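S-adenosylmethionine:tRNA ribosyltransferase-isomerase (Thermotoga maritima, PDB 1VKY) probably transfers and isomerises the ribose moiety of S-adenosylmethionine onto the 7-aminomethyl group of preQ1-modified tRNA, giving epoxyqueuosine-tRNA in queuosine biosynthesis. Local coordinates at residues B[26-31]-B[334-339]; B[98-103]-B[145-150]; B[269-274]-B[292-297]. All coordinates share one frame; numbering follows the deposited sequence.

Contact 1: B[26-31]-B[334-339]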
loop_
_atom_site.group_PDB
_atom_site.type_symbol
_atom_site.label_atom_id
_atom_site.label_comp_id
_atom_site.label_asym_id
_atom_site.label_seq_id
_atom_site.Cartn_x
_atom_site.Cartn_y
_atom_site.Cartn_z
ATOM N N LEU B 26 8.354 10.153 -5.972
ATOM C CA LEU B 26 9.249 9.175 -5.346
ATOM C C LEU B 26 8.602 8.378 -4.231
ATOM O O LEU B 26 9.193 7.395 -3.757
ATOM C CB LEU B 26 10.522 9.875 -4.860
ATOM C CG LEU B 26 11.348 10.504 -5.983
ATOM C CD1 LEU B 26 12.681 11.065 -5.420
ATOM C CD2 LEU B 26 11.633 9.477 -7.039
ATOM N N ILE B 27 7.400 8.769 -3.817
ATOM C CA ILE B 27 6.663 7.982 -2.834
ATOM C C ILE B 27 6.022 6.794 -3.548
ATOM O O ILE B 27 5.072 6.958 -4.281
ATOM C CB ILE B 27 5.645 8.845 -2.086
ATOM C CG1 ILE B 27 6.366 10.002 -1.387
ATOM C CG2 ILE B 27 4.817 8.008 -1.118
ATOM C CD1 ILE B 27 5.476 10.934 -0.676
ATOM N N ALA B 28 6.556 5.602 -3.284
ATOM C CA ALA B 28 6.161 4.374 -3.949
ATOM C C ALA B 28 4.740 3.922 -3.585
ATOM O O ALA B 28 4.329 4.003 -2.442
ATOM C CB ALA B 28 7.126 3.297 -3.614
ATOM N N GLN B 29 3.990 3.447 -4.580
ATOM C CA GLN B 29 2.626 2.972 -4.358
ATOM C C GLN B 29 2.586 1.480 -4.264
ATOM O O GLN B 29 1.654 0.921 -3.725
ATOM C CB GLN B 29 1.735 3.466 -5.482
ATOM C CG GLN B 29 1.836 4.951 -5.591
ATOM C CD GLN B 29 0.875 5.551 -6.563
ATOM O OE1 GLN B 29 -0.315 5.261 -6.522
ATOM N NE2 GLN B 29 1.379 6.410 -7.423
ATOM N N GLU B 30 3.616 0.832 -4.781
ATOM C CA GLU B 30 3.744 -0.616 -4.695
ATOM C C GLU B 30 5.213 -1.011 -4.603
ATOM O O GLU B 30 6.111 -0.327 -5.152
ATOM C CB GLU B 30 3.123 -1.262 -5.938
ATOM C CG GLU B 30 3.606 -0.673 -7.255
ATOM C CD GLU B 30 2.776 -1.147 -8.437
ATOM O OE1 GLU B 30 2.553 -2.381 -8.556
ATOM O OE2 GLU B 30 2.347 -0.296 -9.257
ATOM N N PRO B 31 5.456 -2.126 -3.944
ATOM C CA PRO B 31 6.818 -2.622 -3.783
ATOM C C PRO B 31 7.405 -3.254 -5.037
ATOM O O PRO B 31 6.683 -3.686 -5.937
ATOM C CB PRO B 31 6.683 -3.655 -2.664
ATOM C CG PRO B 31 5.278 -4.131 -2.728
ATOM C CD PRO B 31 4.461 -2.988 -3.274
ATOM N N ARG B 334 17.082 9.350 -6.872
ATOM C CA ARG B 334 15.749 8.880 -7.243
ATOM C C ARG B 334 15.401 7.576 -6.527
ATOM O O ARG B 334 14.714 6.694 -7.060
ATOM C CB ARG B 334 15.634 8.764 -8.788
ATOM C CG ARG B 334 16.053 10.033 -9.564
ATOM C CD ARG B 334 15.134 11.225 -9.397
ATOM N NE ARG B 334 13.806 10.963 -9.942
ATOM C CZ ARG B 334 12.740 11.762 -9.798
ATOM N NH1 ARG B 334 12.809 12.906 -9.129
ATOM N NH2 ARG B 334 11.585 11.403 -10.327
ATOM N N TYR B 335 15.841 7.442 -5.278
ATOM C CA TYR B 335 15.366 6.325 -4.463
ATOM C C TYR B 335 13.851 6.458 -4.321
ATOM O O TYR B 335 13.289 7.575 -4.401
ATOM C CB TYR B 335 15.982 6.350 -3.043
ATOM C CG TYR B 335 17.344 5.725 -2.918
ATOM C CD1 TYR B 335 18.447 6.268 -3.562
ATOM C CD2 TYR B 335 17.538 4.572 -2.134
ATOM C CE1 TYR B 335 19.734 5.684 -3.424
ATOM C CE2 TYR B 335 18.807 3.994 -1.985
ATOM C CZ TYR B 335 19.900 4.545 -2.638
ATOM O OH TYR B 335 21.156 3.936 -2.449
ATOM N N ARG B 336 13.218 5.352 -3.990
ATOM C CA ARG B 336 11.811 5.364 -3.641
ATOM C C ARG B 336 11.613 5.363 -2.130
ATOM O O ARG B 336 12.356 4.674 -1.385
ATOM C CB ARG B 336 11.119 4.166 -4.242
ATOM C CG ARG B 336 11.168 4.091 -5.775
ATOM C CD ARG B 336 10.723 2.726 -6.293
ATOM N NE ARG B 336 11.364 1.663 -5.512
ATOM C CZ ARG B 336 10.753 0.721 -4.780
ATOM N NH1 ARG B 336 9.407 0.624 -4.719
ATOM N NH2 ARG B 336 11.524 -0.149 -4.103
ATOM N N PHE B 337 10.596 6.119 -1.703
ATOM C CA PHE B 337 10.364 6.466 -0.310
ATOM C C PHE B 337 9.072 5.879 0.235
ATOM O O PHE B 337 8.171 5.471 -0.501
ATOM C CB PHE B 337 10.318 7.978 -0.154
ATOM C CG PHE B 337 11.647 8.640 -0.303
ATOM C CD1 PHE B 337 12.287 8.663 -1.513
ATOM C CD2 PHE B 337 12.209 9.315 0.751
ATOM C CE1 PHE B 337 13.491 9.279 -1.655
ATOM C CE2 PHE B 337 13.439 9.941 0.612
ATOM C CZ PHE B 337 14.070 9.915 -0.581
ATOM N N PHE B 338 9.014 5.842 1.553
ATOM C CA PHE B 338 7.852 5.424 2.305
ATOM C C PHE B 338 7.718 3.925 2.309
ATOM O O PHE B 338 8.679 3.204 2.049
ATOM C CB PHE B 338 6.598 6.221 1.828
ATOM C CG PHE B 338 5.496 6.316 2.823
ATOM C CD1 PHE B 338 5.738 6.710 4.123
ATOM C CD2 PHE B 338 4.204 5.979 2.468
ATOM C CE1 PHE B 338 4.708 6.792 5.027
ATOM C CE2 PHE B 338 3.172 6.069 3.382
ATOM C CZ PHE B 338 3.416 6.474 4.642
ATOM N N SER B 339 6.556 3.455 2.755
ATOM C CA SER B 339 6.328 2.074 3.106
ATOM C C SER B 339 6.648 0.994 2.065
ATOM O O SER B 339 6.961 -0.152 2.454
ATOM C CB SER B 339 4.862 1.938 3.569
ATOM O OG SER B 339 4.666 2.732 4.755
HETATM O O HOH W 1 5.844 3.795 -0.270
HETATM O O HOH W 2 7.596 1.159 -6.741
#
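A single beta bridge, I27 opposite F337, joins two otherwise irregular segments near the two ends of the chain. Two backbone bonds define it: F337 N donates to L26 O (2.8 Å, 164° at the hydrogen), and A28 N donates to F337 O (3.2 Å). Water 1 also links A28 O to F337 O, so the latter carbonyl accepts twice. Side chains pack around this bridge. L26 sends CD2 over the centre of one face of the R334 guanidinium, 3.7 Å above its plane, while L26 CB lies 4.0 Å from F337 CD1. The same guanidinium is held by a salt bridge to E25. The methyl group of A28 meets R336 NH1 at 3.7 Å. R336 NH1 donates to water 2 (2.8 Å), which passes a bond on to E30 O; NH2 of the arginine pairs with D342. With CG1 beside the backbone N (chi1 -59°), I27 turns CG2 to F338 CB at 3.9 Å. Q29 OE1 is hydrogen-bonded to S339 OG of the second subunit. R334 leaves helix 320-332 through a Schellman motif, and F337 packs back on Y327, A330 and V331 of that helix, beside F303, before the chain continues to strand 343-346.

Contact 2: B[98-103]-B[145-150]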
loop_
_atom_site.group_PDB
_atom_site.type_symbol
_atom_site.label_atom_id
_atom_site.label_comp_id
_atom_site.label_asym_id
_atom_site.label_seq_id
_atom_site.Cartn_x
_atom_site.Cartn_y
_atom_site.Cartn_z
ATOM N N LEU B 98 -0.540 -20.354 25.004
ATOM C CA LEU B 98 0.439 -21.337 25.454
ATOM C C LEU B 98 0.012 -22.727 25.006
ATOM O O LEU B 98 0.836 -23.605 24.784
ATOM C CB LEU B 98 0.619 -21.267 26.973
ATOM C CG LEU B 98 0.979 -19.883 27.562
ATOM C CD1 LEU B 98 1.365 -20.038 29.018
ATOM C CD2 LEU B 98 2.092 -19.174 26.801
ATOM N N GLU B 99 -1.289 -22.889 24.852
ATOM C CA GLU B 99 -1.919 -24.157 24.601
ATOM C C GLU B 99 -3.398 -23.825 24.375
ATOM O O GLU B 99 -3.874 -22.823 24.879
ATOM C CB GLU B 99 -1.703 -25.078 25.832
ATOM C CG GLU B 99 -2.606 -26.272 25.936
ATOM C CD GLU B 99 -1.946 -27.483 26.561
ATOM O OE1 GLU B 99 -2.028 -27.657 27.801
ATOM O OE2 GLU B 99 -1.371 -28.302 25.807
ATOM N N GLU B 100 -4.123 -24.661 23.635
ATOM C CA GLU B 100 -5.560 -24.472 23.438
ATOM C C GLU B 100 -6.207 -24.134 24.770
ATOM O O GLU B 100 -6.086 -24.882 25.722
ATOM C CB GLU B 100 -6.181 -25.766 22.897
ATOM C CG GLU B 100 -7.703 -25.743 22.722
ATOM C CD GLU B 100 -8.188 -24.883 21.556
ATOM O OE1 GLU B 100 -7.417 -24.598 20.626
ATOM O OE2 GLU B 100 -9.376 -24.509 21.546
ATOM N N GLY B 101 -6.867 -22.996 24.844
ATOM C CA GLY B 101 -7.554 -22.603 26.077
ATOM C C GLY B 101 -6.693 -22.164 27.257
ATOM O O GLY B 101 -7.227 -21.981 28.341
ATOM N N ILE B 102 -5.373 -22.015 27.065
ATOM C CA ILE B 102 -4.452 -21.449 28.070
ATOM C C ILE B 102 -3.660 -20.302 27.408
ATOM O O ILE B 102 -2.868 -20.506 26.456
ATOM C CB ILE B 102 -3.497 -22.537 28.700
ATOM C CG1 ILE B 102 -4.288 -23.715 29.248
ATOM C CG2 ILE B 102 -2.654 -21.926 29.819
ATOM C CD1 ILE B 102 -3.447 -24.779 29.920
ATOM N N TRP B 103 -3.898 -19.091 27.916
ATOM C CA TRP B 103 -3.361 -17.868 27.360
ATOM C C TRP B 103 -2.713 -16.971 28.402
ATOM O O TRP B 103 -3.236 -16.828 29.512
ATOM C CB TRP B 103 -4.520 -17.074 26.738
ATOM C CG TRP B 103 -5.065 -17.678 25.504
ATOM C CD1 TRP B 103 -5.893 -18.779 25.408
ATOM C CD2 TRP B 103 -4.837 -17.233 24.179
ATOM N NE1 TRP B 103 -6.178 -19.034 24.094
ATOM C CE2 TRP B 103 -5.541 -18.106 23.315
ATOM C CE3 TRP B 103 -4.105 -16.187 23.623
ATOM C CZ2 TRP B 103 -5.542 -17.948 21.936
ATOM C CZ3 TRP B 103 -4.121 -16.022 22.260
ATOM C CH2 TRP B 103 -4.833 -16.910 21.433
ATOM N N GLN B 145 -11.747 -25.253 27.700
ATOM C CA GLN B 145 -10.550 -24.890 26.965
ATOM C C GLN B 145 -10.801 -24.952 25.475
ATOM O O GLN B 145 -10.393 -25.894 24.800
ATOM C CB GLN B 145 -9.398 -25.804 27.359
ATOM C CG GLN B 145 -8.896 -25.516 28.732
ATOM C CD GLN B 145 -7.839 -26.496 29.194
ATOM O OE1 GLN B 145 -8.052 -27.217 30.174
ATOM N NE2 GLN B 145 -6.706 -26.530 28.497
ATOM N N ASP B 146 -11.464 -23.924 24.968
ATOM C CA ASP B 146 -11.932 -23.895 23.581
ATOM C C ASP B 146 -11.715 -22.485 23.022
ATOM O O ASP B 146 -12.407 -21.549 23.389
ATOM C CB ASP B 146 -13.414 -24.320 23.555
ATOM C CG ASP B 146 -14.027 -24.364 22.138
ATOM O OD1 ASP B 146 -13.456 -23.843 21.155
ATOM O OD2 ASP B 146 -15.134 -24.894 21.922
ATOM N N ASP B 147 -10.737 -22.337 22.144
ATOM C CA ASP B 147 -10.328 -21.017 21.656
ATOM C C ASP B 147 -11.396 -20.361 20.789
ATOM O O ASP B 147 -11.524 -19.128 20.757
ATOM C CB ASP B 147 -9.021 -21.115 20.852
ATOM C CG ASP B 147 -7.759 -21.246 21.735
ATOM O OD1 ASP B 147 -7.812 -21.196 22.986
ATOM O OD2 ASP B 147 -6.647 -21.400 21.224
ATOM N N ARG B 148 -12.134 -21.181 20.052
ATOM C CA ARG B 148 -13.200 -20.669 19.184
ATOM C C ARG B 148 -14.292 -20.014 20.026
ATOM O O ARG B 148 -14.733 -18.901 19.741
ATOM C CB ARG B 148 -13.756 -21.791 18.313
ATOM C CG ARG B 148 -12.825 -22.146 17.157
ATOM N N LEU B 149 -14.672 -20.680 21.104
ATOM C CA LEU B 149 -15.601 -20.092 22.050
ATOM C C LEU B 149 -15.061 -18.777 22.614
ATOM O O LEU B 149 -15.760 -17.761 22.649
ATOM C CB LEU B 149 -15.884 -21.064 23.188
ATOM C CG LEU B 149 -16.835 -20.555 24.277
ATOM C CD1 LEU B 149 -18.158 -20.109 23.668
ATOM C CD2 LEU B 149 -17.058 -21.629 25.332
ATOM N N ILE B 150 -13.807 -18.802 23.047
ATOM C CA ILE B 150 -13.177 -17.614 23.624
ATOM C C ILE B 150 -13.226 -16.444 22.616
ATOM O O ILE B 150 -13.562 -15.314 22.959
ATOM C CB ILE B 150 -11.713 -17.915 24.032
ATOM C CG1 ILE B 150 -11.653 -18.909 25.209
ATOM C CG2 ILE B 150 -11.002 -16.627 24.394
ATOM C CD1 ILE B 150 -10.277 -19.560 25.344
#
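This is a polar contact between a type II beta turn, E99 to I102, and the N-terminal end of helix 147-153, within the domain built on the antiparallel six-stranded sheet. The turn connects strands 89-97 and 102-108, with L98 and E99 opposite I102 in a classic beta bulge; the helix follows strand 138-143. Two bonds run in opposite senses: D147 N donates to E100 OE2 (2.6 Å), and G101 N donates to D147 OD1 (2.8 Å). With CG anti to the backbone N (chi1 176°) and a bend at chi2, E100 brings its carboxylate to the first turn of the helix, where the helix dipole would probably favour its negative charge. D146 occupies the N-cap position and makes weak bonds to R148 N and L149 N. The two carboxylates come near each other, E100 OE1 to D147 OD2 3.3 Å, a close approach of like charges, probably eased by R97, which forms salt bridges with both. G101 has positive phi, and a side chain there would run into Q145 CB. Q145 NE2 donates to E100 O at 3.3 Å, the acceptor nearly in its amide plane. D147 OD1 is gripped twice, from opposite faces of its carboxylate plane: besides the bond from G101 N, W103 NE1 donates to D147 OD1 at 2.9 Å and 176°, with that oxygen only 1° out of the indole plane.

Contact 3: B[269-274]-B[292-297]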
loop_
_atom_site.group_PDB
_atom_site.type_symbol
_atom_site.label_atom_id
_atom_site.label_comp_id
_atom_site.label_asym_id
_atom_site.label_seq_id
_atom_site.Cartn_x
_atom_site.Cartn_y
_atom_site.Cartn_z
ATOM N N THR B 269 13.159 1.156 24.984
ATOM C CA THR B 269 12.289 1.184 26.138
ATOM C C THR B 269 12.712 0.150 27.206
ATOM O O THR B 269 12.895 0.492 28.401
ATOM C CB THR B 269 10.851 0.937 25.675
ATOM O OG1 THR B 269 10.419 2.009 24.835
ATOM C CG2 THR B 269 9.889 0.884 26.856
ATOM N N ILE B 270 12.894 -1.112 26.815
ATOM C CA ILE B 270 13.268 -2.123 27.830
ATOM C C ILE B 270 14.685 -1.958 28.350
ATOM O O ILE B 270 14.982 -2.375 29.473
ATOM C CB ILE B 270 13.047 -3.615 27.360
ATOM C CG1 ILE B 270 14.066 -4.018 26.294
ATOM C CG2 ILE B 270 11.640 -3.801 26.902
ATOM C CD1 ILE B 270 14.166 -5.456 26.060
ATOM N N ALA B 271 15.555 -1.368 27.541
ATOM C CA ALA B 271 16.921 -1.055 27.969
ATOM C C ALA B 271 16.909 -0.089 29.159
ATOM O O ALA B 271 17.900 0.005 29.860
ATOM C CB ALA B 271 17.726 -0.409 26.834
ATOM N N ARG B 272 15.826 0.671 29.342
ATOM C CA ARG B 272 15.761 1.675 30.394
ATOM C C ARG B 272 14.901 1.196 31.571
ATOM O O ARG B 272 14.555 1.988 32.428
ATOM C CB ARG B 272 15.208 2.984 29.835
ATOM C CG ARG B 272 16.231 3.665 28.886
ATOM C CD ARG B 272 15.687 4.714 28.032
ATOM N NE ARG B 272 16.790 5.427 27.357
ATOM C CZ ARG B 272 17.507 4.972 26.343
ATOM N NH1 ARG B 272 17.279 3.771 25.816
ATOM N NH2 ARG B 272 18.495 5.707 25.844
ATOM N N LEU B 273 14.567 -0.092 31.614
ATOM C CA LEU B 273 13.764 -0.625 32.704
ATOM C C LEU B 273 14.622 -1.548 33.499
ATOM O O LEU B 273 15.661 -1.999 33.036
ATOM C CB LEU B 273 12.589 -1.433 32.166
ATOM C CG LEU B 273 11.521 -0.666 31.413
ATOM C CD1 LEU B 273 10.567 -1.644 30.731
ATOM C CD2 LEU B 273 10.787 0.274 32.343
ATOM N N PRO B 274 14.199 -1.879 34.715
ATOM C CA PRO B 274 14.962 -2.857 35.469
ATOM C C PRO B 274 14.991 -4.185 34.701
ATOM O O PRO B 274 14.106 -4.466 33.925
ATOM C CB PRO B 274 14.202 -3.003 36.793
ATOM C CG PRO B 274 13.035 -2.104 36.764
ATOM C CD PRO B 274 12.992 -1.404 35.425
ATOM N N GLU B 292 21.181 8.258 22.984
ATOM C CA GLU B 292 22.103 7.149 23.169
ATOM C C GLU B 292 21.358 5.808 23.069
ATOM O O GLU B 292 20.477 5.516 23.884
ATOM C CB GLU B 292 22.741 7.219 24.559
ATOM C CG GLU B 292 23.801 6.159 24.834
ATOM C CD GLU B 292 25.066 6.327 23.972
ATOM O OE1 GLU B 292 25.344 7.447 23.455
ATOM O OE2 GLU B 292 25.791 5.319 23.807
ATOM N N PHE B 293 21.756 5.004 22.091
ATOM C CA PHE B 293 21.117 3.720 21.847
ATOM C C PHE B 293 21.828 2.669 22.699
ATOM O O PHE B 293 22.995 2.380 22.493
ATOM C CB PHE B 293 21.085 3.436 20.359
ATOM C CG PHE B 293 20.154 4.358 19.649
ATOM C CD1 PHE B 293 20.560 5.664 19.319
ATOM C CD2 PHE B 293 18.851 3.971 19.390
ATOM C CE1 PHE B 293 19.660 6.576 18.727
ATOM C CE2 PHE B 293 17.959 4.836 18.820
ATOM C CZ PHE B 293 18.347 6.165 18.486
ATOM N N LYS B 294 21.128 2.155 23.700
ATOM C CA LYS B 294 21.685 1.200 24.632
ATOM C C LYS B 294 21.637 -0.242 24.158
ATOM O O LYS B 294 22.416 -1.089 24.607
ATOM C CB LYS B 294 20.943 1.309 25.957
ATOM C CG LYS B 294 21.195 2.645 26.630
ATOM C CD LYS B 294 20.392 2.786 27.957
ATOM C CE LYS B 294 20.839 4.046 28.746
ATOM N NZ LYS B 294 22.264 4.527 28.477
ATOM N N LEU B 295 20.707 -0.572 23.299
ATOM C CA LEU B 295 20.590 -1.961 22.850
ATOM C C LEU B 295 20.786 -2.118 21.347
ATOM O O LEU B 295 21.329 -3.120 20.864
ATOM C CB LEU B 295 19.245 -2.580 23.248
ATOM C CG LEU B 295 19.141 -3.390 24.523
ATOM C CD1 LEU B 295 17.795 -3.988 24.675
ATOM C CD2 LEU B 295 20.239 -4.484 24.663
ATOM N N VAL B 296 20.458 -1.110 20.593
ATOM C CA VAL B 296 20.503 -1.253 19.129
ATOM C C VAL B 296 21.865 -0.840 18.549
ATOM O O VAL B 296 22.256 0.320 18.684
ATOM C CB VAL B 296 19.401 -0.407 18.523
ATOM C CG1 VAL B 296 19.418 -0.519 16.961
ATOM C CG2 VAL B 296 18.051 -0.795 19.078
ATOM N N ASP B 297 22.573 -1.776 17.908
ATOM C CA ASP B 297 23.908 -1.488 17.318
ATOM C C ASP B 297 23.872 -1.084 15.850
ATOM O O ASP B 297 24.811 -0.462 15.333
ATOM C CB ASP B 297 24.836 -2.687 17.463
ATOM C CG ASP B 297 24.937 -3.160 18.903
ATOM O OD1 ASP B 297 25.178 -2.317 19.784
ATOM O OD2 ASP B 297 24.741 -4.344 19.249
#
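R272 reaches from the type I turn from I270 to L273, at the C-terminal part of helix 261-270, to the loop before strand 298-302. Its CB leads into a chain extended from CG to NE, which carries the guanidinium across to K294 and E292. At the head, R272 CZ lies 4.0 Å from K294 CD and R272 NH1 3.9 Å from the same carbon, which sits over one face of the guanidinium, offset toward its rim; the two side chains cross at about a right angle. R272 NH1 also forms a salt bridge with E268. The tip, R272 NH2, donates to E292 O at 2.8 Å with 151° at the hydrogen, and this acceptor is only 2° out of the guanidinium plane. A leucine in place of R272 would probably leave E292 O without this donor and E268 without its salt-bridge mate, and take away the flat face that K294 CD covers. Beside the arginine's contact the packing is apolar: A271 CB meets K294 CB at 3.8 Å and L295 CG at 4.0 Å, and I270 CG1 touches L295 CD1 at 4.1 Å. The turn carries I270, A271 and R272. E268, from helix 261-270, also accepts from the backbone N of K294, L295 and V296. I270 packs on Y236 and V238 of strand 234-238, while F293 and V296 pack on helices 261-270 and 309-318.

From the N terminus the chain enters contact 1 at 26-31, but its partner 334-339 comes about 300 residues later; this contact joins the loop before strand 39-44 to the loop between helix 320-332 and strand 343-346 and encloses nearly everything else. Contact 2 opens at 98-103 and closes at 145-150, after 41 intervening residues, 23 of them in strands of the antiparallel six-stranded sheet. Contact 3 closes a short loop from 269-274 to 292-297, tying the C-terminal part of helix 261-270 to the loop before strand 298-302. Contacts 2 and 3 are in series, both nested inside contact 1, and none cross. Centres lie about 41 Å (contacts 1 and 2) and 31 Å (contacts 1 and 3) apart.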